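Local coordinates for flagellar assembly factor FliW (Geobacillus thermodenitrificans, PDB 5DMD), which probably binds CsrA and blocks its repression of target translation, and probably binds flagellin and takes part in assembling the flagellum, at residues 101-113 against 125-139. The protein carries 1 engineered substitution. Sequence-based numbering, arbitrary orientation.
Sequences PFDDTTANLQAPI and VILTNTNYKTKHRLF
Leu109 sets its CD1 methyl squarely over one face of the His136 imidazole, a CH-pi contact with CD1 3.5 Å from the ring centroid and 12° off its normal. The ring's NE2 accepts an in-plane bond from Lys133 N, which probably helps to fix its rotation and closes the turn that precedes strand 136-137. Backbone pairing continues from His136: its N and O both bond to Ala107 in an antiparallel hydrogen-bonded pair, and Leu138 N reaches Thr105 O at 3.1 Å.

Within the strand, opposite Thr106, Arg137 bends at chi3 (58°), which carries its guanidinium over to the 3-10 turn 102-104. There NH1 bonds Asp104 OD1 at 3.0 Å, nearly straight at 174° and in the guanidinium plane but from above the carboxylate plane, while Asp103 OD2 makes a longer salt bridge to NH2 and pairs also with Lys142. NE holds Phe139 O, and a water that accepts from NH1 donates to Asp104 O. A leucine in place of Arg137 would probably leave Asp104 without its cationic mate and Phe139 O without its side-chain donor. Next to this network the Phe102 and Phe139 rings meet obliquely, Phe102 CE1 lying 3.8 Å from Phe139 CE2.

At the other end Gln110 O takes a bond from Leu127 N (2.9 Å), and Pro112 O one from Val125 N (3.0 Å), extending the pairing of strands 106-116 and 121-124 before the chain loops out through Tyr132 and returns as 136-137. The returning chain thus pairs twice along one side of strand 106-116, whose other side bonds to strand 90-97; Leu109 packs on Val94 and Leu138 on Leu96 of that strand.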
ATOM      1  N   PRO A 101      -2.491  21.166  -4.820  1.00 34.98           N
ATOM      2  CA  PRO A 101      -3.193  20.924  -3.554  1.00 27.10           C
ATOM      3  C   PRO A 101      -3.578  19.465  -3.393  1.00 30.01           C
ATOM      4  O   PRO A 101      -3.614  18.719  -4.369  1.00 27.17           O
ATOM      5  CB  PRO A 101      -4.426  21.825  -3.668  1.00 33.12           C
ATOM      6  CG  PRO A 101      -4.690  21.965  -5.143  1.00 44.68           C
ATOM      7  CD  PRO A 101      -3.409  21.626  -5.878  1.00 36.04           C
ATOM      8  N   PHE A 102      -3.878  19.043  -2.162  1.00 24.70           N
ATOM      9  CA  PHE A 102      -4.118  17.628  -1.907  1.00 22.13           C
ATOM     10  C   PHE A 102      -5.296  17.090  -2.710  1.00 21.63           C
ATOM     11  O   PHE A 102      -5.344  15.891  -3.004  1.00 21.54           O
ATOM     12  CB  PHE A 102      -4.370  17.381  -0.421  1.00 26.37           C
ATOM     13  CG  PHE A 102      -4.587  15.937  -0.093  1.00 28.94           C
ATOM     14  CD1 PHE A 102      -5.835  15.480   0.299  1.00 27.67           C
ATOM     15  CD2 PHE A 102      -3.546  15.035  -0.196  1.00 30.87           C
ATOM     16  CE1 PHE A 102      -6.031  14.150   0.587  1.00 36.76           C
ATOM     17  CE2 PHE A 102      -3.738  13.703   0.091  1.00 30.24           C
ATOM     18  CZ  PHE A 102      -4.979  13.260   0.480  1.00 30.49           C
ATOM     19  N   ASP A 103      -6.248  17.952  -3.077  1.00 23.22           N
ATOM     20  CA  ASP A 103      -7.461  17.503  -3.744  1.00 25.94           C
ATOM     21  C   ASP A 103      -7.203  16.987  -5.152  1.00 24.64           C
ATOM     22  O   ASP A 103      -8.131  16.473  -5.780  1.00 22.23           O
ATOM     23  CB  ASP A 103      -8.466  18.657  -3.810  1.00 33.45           C
ATOM     24  CG  ASP A 103      -9.868  18.189  -4.110  1.00 42.98           C
ATOM     25  OD1 ASP A 103     -10.442  17.501  -3.243  1.00 43.94           O
ATOM     26  OD2 ASP A 103     -10.395  18.512  -5.202  1.00 32.94           O
ATOM     27  N   ASP A 104      -5.984  17.117  -5.674  1.00 22.45           N
ATOM     28  CA  ASP A 104      -5.616  16.549  -6.963  1.00 26.30           C
ATOM     29  C   ASP A 104      -4.915  15.205  -6.819  1.00 18.38           C
ATOM     30  O   ASP A 104      -4.408  14.664  -7.806  1.00 23.25           O
ATOM     31  CB  ASP A 104      -4.735  17.528  -7.744  1.00 24.27           C
ATOM     32  CG  ASP A 104      -5.505  18.735  -8.243  1.00 34.81           C
ATOM     33  OD1 ASP A 104      -6.758  18.693  -8.242  1.00 27.37           O
ATOM     34  OD2 ASP A 104      -4.853  19.733  -8.618  1.00 32.56           O
ATOM     35  N   THR A 105      -4.866  14.662  -5.604  1.00 19.22           N
ATOM     36  CA  THR A 105      -4.162  13.409  -5.360  1.00 15.62           C
ATOM     37  C   THR A 105      -4.873  12.257  -6.066  1.00 19.08           C
ATOM     38  O   THR A 105      -6.105  12.226  -6.168  1.00 17.38           O
ATOM     39  CB  THR A 105      -4.103  13.158  -3.856  1.00 17.01           C
ATOM     40  OG1 THR A 105      -3.256  14.153  -3.258  1.00 19.38           O
ATOM     41  CG2 THR A 105      -3.579  11.762  -3.515  1.00 15.64           C
ATOM     42  N   THR A 106      -4.082  11.309  -6.565  1.00 18.16           N
ATOM     43  CA  THR A 106      -4.600  10.119  -7.222  1.00 18.85           C
ATOM     44  C   THR A 106      -4.109   8.867  -6.511  1.00 16.15           C
ATOM     45  O   THR A 106      -3.158   8.903  -5.729  1.00 15.49           O
ATOM     46  CB  THR A 106      -4.171  10.055  -8.693  1.00 18.59           C
ATOM     47  OG1 THR A 106      -2.740  10.040  -8.784  1.00 20.22           O
ATOM     48  CG2 THR A 106      -4.713  11.253  -9.457  1.00 18.63           C
ATOM     49  N   ALA A 107      -4.771   7.755  -6.812  1.00 14.39           N
ATOM     50  CA  ALA A 107      -4.378   6.437  -6.334  1.00 16.71           C
ATOM     51  C   ALA A 107      -4.141   5.497  -7.512  1.00 13.72           C
ATOM     52  O   ALA A 107      -4.808   5.591  -8.545  1.00 16.29           O
ATOM     53  CB  ALA A 107      -5.474   5.839  -5.451  1.00 15.49           C
ATOM     54  N   ASN A 108      -3.186   4.577  -7.346  1.00 15.33           N
ATOM     55  CA  ASN A 108      -2.938   3.524  -8.334  1.00 15.87           C
ATOM     56  C   ASN A 108      -3.781   2.311  -7.954  1.00 16.22           C
ATOM     57  O   ASN A 108      -3.383   1.500  -7.115  1.00 16.05           O
ATOM     58  CB  ASN A 108      -1.450   3.184  -8.429  1.00 14.23           C
ATOM     59  CG  ASN A 108      -1.149   2.188  -9.545  1.00 17.63           C
ATOM     60  OD1 ASN A 108      -2.019   1.424  -9.965  1.00 20.29           O
ATOM     61  ND2 ASN A 108       0.080   2.212 -10.052  1.00 17.55           N
ATOM     62  N   LEU A 109      -4.958   2.190  -8.580  1.00 14.48           N
ATOM     63  CA  LEU A 109      -5.840   1.057  -8.330  1.00 16.20           C
ATOM     64  C   LEU A 109      -5.408  -0.207  -9.068  1.00 15.50           C
ATOM     65  O   LEU A 109      -5.894  -1.300  -8.737  1.00 15.54           O
ATOM     66  CB  LEU A 109      -7.281   1.432  -8.692  1.00 17.52           C
ATOM     67  CG  LEU A 109      -7.836   2.648  -7.952  1.00 17.20           C
ATOM     68  CD1 LEU A 109      -9.308   2.823  -8.293  1.00 15.90           C
ATOM     69  CD2 LEU A 109      -7.631   2.521  -6.448  1.00 14.46           C
ATOM     70  N   GLN A 110      -4.489  -0.098 -10.033  1.00 15.29           N
ATOM     71  CA  GLN A 110      -4.003  -1.279 -10.737  1.00 16.85           C
ATOM     72  C   GLN A 110      -3.057  -2.123  -9.895  1.00 21.62           C
ATOM     73  O   GLN A 110      -2.919  -3.321 -10.165  1.00 18.53           O
ATOM     74  CB  GLN A 110      -3.279  -0.869 -12.026  1.00 23.30           C
ATOM     75  CG  GLN A 110      -2.993  -2.032 -12.970  1.00 28.76           C
ATOM     76  CD  GLN A 110      -1.979  -1.687 -14.053  1.00 39.96           C
ATOM     77  OE1 GLN A 110      -1.678  -0.521 -14.295  1.00 27.91           O
ATOM     78  NE2 GLN A 110      -1.460  -2.711 -14.720  1.00 55.41           N
ATOM     79  N   ALA A 111      -2.404  -1.545  -8.887  1.00 14.05           N
ATOM     80  CA  ALA A 111      -1.303  -2.211  -8.189  1.00 13.60           C
ATOM     81  C   ALA A 111      -1.458  -2.105  -6.678  1.00 14.54           C
ATOM     82  O   ALA A 111      -0.640  -1.475  -6.000  1.00 12.83           O
ATOM     83  CB  ALA A 111       0.048  -1.667  -8.650  1.00 13.74           C
ATOM     84  N   PRO A 112      -2.462  -2.769  -6.111  1.00 13.19           N
ATOM     85  CA  PRO A 112      -2.658  -2.710  -4.660  1.00 13.63           C
ATOM     86  C   PRO A 112      -1.577  -3.438  -3.872  1.00 12.60           C
ATOM     87  O   PRO A 112      -0.935  -4.385  -4.351  1.00 14.44           O
ATOM     88  CB  PRO A 112      -4.023  -3.390  -4.461  1.00 14.00           C
ATOM     89  CG  PRO A 112      -4.100  -4.359  -5.580  1.00 14.15           C
ATOM     90  CD  PRO A 112      -3.446  -3.660  -6.759  1.00 14.61           C
ATOM     91  N   ILE A 113      -1.387  -2.969  -2.640  1.00 13.10           N
ATOM     92  CA  ILE A 113      -0.606  -3.669  -1.619  1.00 12.45           C
ATOM     93  C   ILE A 113      -1.539  -4.635  -0.895  1.00 12.53           C
ATOM     94  O   ILE A 113      -2.578  -4.224  -0.362  1.00 15.03           O
ATOM     95  CB  ILE A 113       0.007  -2.667  -0.625  1.00 12.06           C
ATOM     96  CG1 ILE A 113       0.971  -1.692  -1.324  1.00 13.15           C
ATOM     97  CG2 ILE A 113       0.699  -3.402   0.531  1.00 15.39           C
ATOM     98  CD1 ILE A 113       2.265  -2.341  -1.786  1.00 15.33           C
ATOM     99  N   VAL A 125       0.707  -6.359  -5.898  1.00 16.04           N
ATOM    100  CA  VAL A 125       0.163  -7.161  -6.986  1.00 18.19           C
ATOM    101  C   VAL A 125      -0.175  -6.219  -8.127  1.00 17.19           C
ATOM    102  O   VAL A 125      -0.848  -5.204  -7.914  1.00 22.47           O
ATOM    103  CB  VAL A 125      -1.099  -7.904  -6.519  1.00 18.87           C
ATOM    104  CG1 VAL A 125      -1.737  -8.675  -7.674  1.00 24.34           C
ATOM    105  CG2 VAL A 125      -0.796  -8.806  -5.325  1.00 18.64           C
ATOM    106  N   ILE A 126       0.276  -6.542  -9.335  1.00 19.81           N
ATOM    107  CA  ILE A 126      -0.047  -5.763 -10.523  1.00 19.77           C
ATOM    108  C   ILE A 126      -1.162  -6.507 -11.246  1.00 23.49           C
ATOM    109  O   ILE A 126      -0.944  -7.601 -11.781  1.00 33.30           O
ATOM    110  CB  ILE A 126       1.175  -5.563 -11.428  1.00 19.48           C
ATOM    111  CG1 ILE A 126       2.289  -4.854 -10.666  1.00 18.69           C
ATOM    112  CG2 ILE A 126       0.806  -4.705 -12.627  1.00 22.95           C
ATOM    113  CD1 ILE A 126       3.584  -4.730 -11.446  1.00 23.25           C
ATOM    114  N   LEU A 127      -2.355  -5.916 -11.263  1.00 22.98           N
ATOM    115  CA  LEU A 127      -3.528  -6.551 -11.855  1.00 33.90           C
ATOM    116  C   LEU A 127      -3.494  -6.358 -13.366  1.00 43.21           C
ATOM    117  O   LEU A 127      -3.421  -5.225 -13.848  1.00 33.60           O
ATOM    118  CB  LEU A 127      -4.795  -5.934 -11.263  1.00 30.68           C
ATOM    119  CG  LEU A 127      -4.875  -5.924  -9.734  1.00 26.83           C
ATOM    120  CD1 LEU A 127      -6.034  -5.068  -9.255  1.00 27.98           C
ATOM    121  CD2 LEU A 127      -5.008  -7.340  -9.196  1.00 36.85           C
ATOM    122  N   THR A 128      -3.557  -7.461 -14.114  1.00 65.09           N
ATOM    123  CA  THR A 128      -3.390  -7.434 -15.562  1.00 71.82           C
ATOM    124  C   THR A 128      -4.696  -7.595 -16.330  1.00 74.75           C
ATOM    125  O   THR A 128      -4.708  -7.387 -17.548  1.00 76.68           O
ATOM    126  CB  THR A 128      -2.433  -8.550 -16.002  1.00 72.70           C
ATOM    127  OG1 THR A 128      -2.905  -9.808 -15.505  1.00 67.06           O
ATOM    128  CG2 THR A 128      -1.033  -8.296 -15.464  1.00 67.44           C
ATOM    129  N   ASN A 129      -5.788  -7.957 -15.659  1.00 74.15           N
ATOM    130  CA  ASN A 129      -7.021  -8.361 -16.322  1.00 81.39           C
ATOM    131  C   ASN A 129      -8.140  -7.339 -16.169  1.00 73.17           C
ATOM    132  O   ASN A 129      -9.307  -7.669 -16.404  1.00 80.88           O
ATOM    133  CB  ASN A 129      -7.481  -9.709 -15.764  1.00 84.65           C
ATOM    134  CG  ASN A 129      -7.467  -9.740 -14.242  1.00 83.93           C
ATOM    135  OD1 ASN A 129      -6.414  -9.899 -13.624  1.00 79.83           O
ATOM    136  ND2 ASN A 129      -8.637  -9.569 -13.633  1.00 86.92           N
ATOM    137  N   THR A 130      -7.820  -6.106 -15.790  1.00 60.27           N
ATOM    138  CA  THR A 130      -8.822  -5.239 -15.190  1.00 63.09           C
ATOM    139  C   THR A 130      -8.894  -3.866 -15.851  1.00 42.84           C
ATOM    140  O   THR A 130      -8.043  -3.473 -16.652  1.00 42.29           O
ATOM    141  CB  THR A 130      -8.612  -5.131 -13.672  1.00 52.61           C
ATOM    142  OG1 THR A 130      -9.879  -4.990 -13.017  1.00 57.56           O
ATOM    143  CG2 THR A 130      -7.694  -3.971 -13.332  1.00 39.32           C
ATOM    144  N   ASN A 131      -9.959  -3.150 -15.486  1.00 53.15           N
ATOM    145  CA  ASN A 131     -10.276  -1.800 -15.931  1.00 50.82           C
ATOM    146  C   ASN A 131      -9.537  -0.726 -15.146  1.00 53.91           C
ATOM    147  O   ASN A 131      -9.626   0.454 -15.505  1.00 52.72           O
ATOM    148  CB  ASN A 131     -11.773  -1.580 -15.723  1.00 66.01           C
ATOM    149  CG  ASN A 131     -12.271  -2.191 -14.417  1.00 67.45           C
ATOM    150  OD1 ASN A 131     -11.627  -3.077 -13.849  1.00 62.16           O
ATOM    151  ND2 ASN A 131     -13.410  -1.711 -13.932  1.00 58.28           N
ATOM    152  N   TYR A 132      -8.830  -1.096 -14.085  1.00 34.50           N
ATOM    153  CA  TYR A 132      -8.223  -0.130 -13.188  1.00 28.58           C
ATOM    154  C   TYR A 132      -6.925   0.411 -13.770  1.00 32.91           C
ATOM    155  O   TYR A 132      -6.188  -0.291 -14.472  1.00 34.64           O
ATOM    156  CB  TYR A 132      -7.956  -0.781 -11.833  1.00 27.16           C
ATOM    157  CG  TYR A 132      -9.213  -1.200 -11.111  1.00 22.81           C
ATOM    158  CD1 TYR A 132     -10.214  -0.277 -10.828  1.00 27.17           C
ATOM    159  CD2 TYR A 132      -9.409  -2.516 -10.722  1.00 29.14           C
ATOM    160  CE1 TYR A 132     -11.369  -0.656 -10.172  1.00 32.53           C
ATOM    161  CE2 TYR A 132     -10.560  -2.906 -10.068  1.00 33.61           C
ATOM    162  CZ  TYR A 132     -11.537  -1.972  -9.794  1.00 35.63           C
ATOM    163  OH  TYR A 132     -12.685  -2.350  -9.138  1.00 39.23           O
ATOM    164  N   LYS A 133      -6.655   1.677 -13.474  1.00 22.36           N
ATOM    165  CA  LYS A 133      -5.526   2.413 -14.027  1.00 23.26           C
ATOM    166  C   LYS A 133      -4.578   2.859 -12.916  1.00 19.15           C
ATOM    167  O   LYS A 133      -4.824   2.662 -11.730  1.00 20.64           O
ATOM    168  CB  LYS A 133      -5.997   3.600 -14.871  1.00 25.88           C
ATOM    169  CG  LYS A 133      -7.258   3.335 -15.677  1.00 31.92           C
ATOM    170  CD  LYS A 133      -6.935   2.426 -16.855  1.00 52.04           C
ATOM    171  CE  LYS A 133      -7.999   2.495 -17.939  1.00 51.56           C
ATOM    172  NZ  LYS A 133      -7.401   2.892 -19.247  1.00 50.34           N
ATOM    173  N   THR A 134      -3.468   3.468 -13.328  1.00 26.44           N
ATOM    174  CA  THR A 134      -2.445   3.911 -12.394  1.00 21.29           C
ATOM    175  C   THR A 134      -2.784   5.229 -11.712  1.00 19.01           C
ATOM    176  O   THR A 134      -2.120   5.593 -10.736  1.00 21.44           O
ATOM    177  CB  THR A 134      -1.099   4.005 -13.120  1.00 34.35           C
ATOM    178  OG1 THR A 134      -1.120   5.117 -14.020  1.00 35.23           O
ATOM    179  CG2 THR A 134      -0.839   2.733 -13.901  1.00 24.41           C
ATOM    180  N   LYS A 135      -3.787   5.955 -12.193  1.00 20.58           N
ATOM    181  CA  LYS A 135      -4.158   7.235 -11.604  1.00 19.41           C
ATOM    182  C   LYS A 135      -5.675   7.329 -11.597  1.00 20.50           C
ATOM    183  O   LYS A 135      -6.302   7.402 -12.660  1.00 25.99           O
ATOM    184  CB  LYS A 135      -3.537   8.398 -12.380  1.00 26.33           C
ATOM    185  CG  LYS A 135      -2.121   8.734 -11.928  1.00 37.99           C
ATOM    186  CD  LYS A 135      -1.182   8.932 -13.103  1.00 49.76           C
ATOM    187  CE  LYS A 135      -1.298  10.329 -13.682  1.00 60.29           C
ATOM    188  NZ  LYS A 135      -0.128  10.670 -14.540  1.00 73.37           N
ATOM    189  N   HIS A 136      -6.260   7.284 -10.404  1.00 16.54           N
ATOM    190  CA  HIS A 136      -7.673   7.578 -10.194  1.00 16.15           C
ATOM    191  C   HIS A 136      -7.741   8.688  -9.153  1.00 14.42           C
ATOM    192  O   HIS A 136      -7.228   8.521  -8.042  1.00 14.98           O
ATOM    193  CB  HIS A 136      -8.414   6.353  -9.654  1.00 15.54           C
ATOM    194  CG  HIS A 136      -8.570   5.231 -10.638  1.00 15.74           C
ATOM    195  ND1 HIS A 136      -9.781   4.900 -11.206  1.00 14.68           N
ATOM    196  CD2 HIS A 136      -7.677   4.330 -11.112  1.00 16.43           C
ATOM    197  CE1 HIS A 136      -9.624   3.861 -12.008  1.00 18.43           C
ATOM    198  NE2 HIS A 136      -8.356   3.495 -11.967  1.00 20.95           N
ATOM    199  N   ARG A 137      -8.380   9.810  -9.503  1.00 15.80           N
ATOM    200  CA  ARG A 137      -8.584  10.885  -8.536  1.00 18.38           C
ATOM    201  C   ARG A 137      -9.368  10.408  -7.318  1.00 14.86           C
ATOM    202  O   ARG A 137     -10.391   9.728  -7.436  1.00 14.76           O
ATOM    203  CB  ARG A 137      -9.337  12.063  -9.164  1.00 15.89           C
ATOM    204  CG  ARG A 137      -8.516  12.960 -10.075  1.00 17.49           C
ATOM    205  CD  ARG A 137      -9.372  14.100 -10.667  1.00 19.22           C
ATOM    206  NE  ARG A 137      -9.979  14.929  -9.631  1.00 20.97           N
ATOM    207  CZ  ARG A 137      -9.400  15.993  -9.089  1.00 19.23           C
ATOM    208  NH1 ARG A 137      -8.177  16.366  -9.435  1.00 23.63           N
ATOM    209  NH2 ARG A 137     -10.053  16.686  -8.159  1.00 21.14           N
ATOM    210  N   LEU A 138      -8.904  10.828  -6.138  1.00 15.82           N
ATOM    211  CA  LEU A 138      -9.643  10.574  -4.905  1.00 15.22           C
ATOM    212  C   LEU A 138     -10.870  11.465  -4.787  1.00 15.09           C
ATOM    213  O   LEU A 138     -11.800  11.130  -4.050  1.00 19.60           O
ATOM    214  CB  LEU A 138      -8.748  10.825  -3.689  1.00 14.69           C
ATOM    215  CG  LEU A 138      -7.867   9.672  -3.207  1.00 17.01           C
ATOM    216  CD1 LEU A 138      -6.848   9.250  -4.262  1.00 20.39           C
ATOM    217  CD2 LEU A 138      -7.164  10.096  -1.923  1.00 18.81           C
ATOM    218  N   PHE A 139     -10.869  12.618  -5.450  1.00 14.51           N
ATOM    219  CA  PHE A 139     -11.922  13.604  -5.289  1.00 18.66           C
ATOM    220  C   PHE A 139     -12.504  13.979  -6.642  1.00 19.69           C
ATOM    221  O   PHE A 139     -11.809  13.929  -7.664  1.00 16.98           O
ATOM    222  CB  PHE A 139     -11.373  14.877  -4.621  1.00 19.01           C
ATOM    223  CG  PHE A 139     -10.737  14.622  -3.283  1.00 20.13           C
ATOM    224  CD1 PHE A 139     -11.501  14.622  -2.125  1.00 38.77           C
ATOM    225  CD2 PHE A 139      -9.381  14.393  -3.183  1.00 20.39           C
ATOM    226  CE1 PHE A 139     -10.917  14.379  -0.893  1.00 38.37           C
ATOM    227  CE2 PHE A 139      -8.789  14.150  -1.954  1.00 29.42           C
ATOM    228  CZ  PHE A 139      -9.560  14.145  -0.808  1.00 32.03           C
TER
HETATM  229  O   HOH W   1      -8.361  13.897  -6.569  1.00 14.61           O
HETATM  230  O   HOH W   2      -5.867  15.366 -10.576  1.00 35.10           O
HETATM  231  O   HOH W   3      -1.871   7.442  -8.669  1.00 20.07           O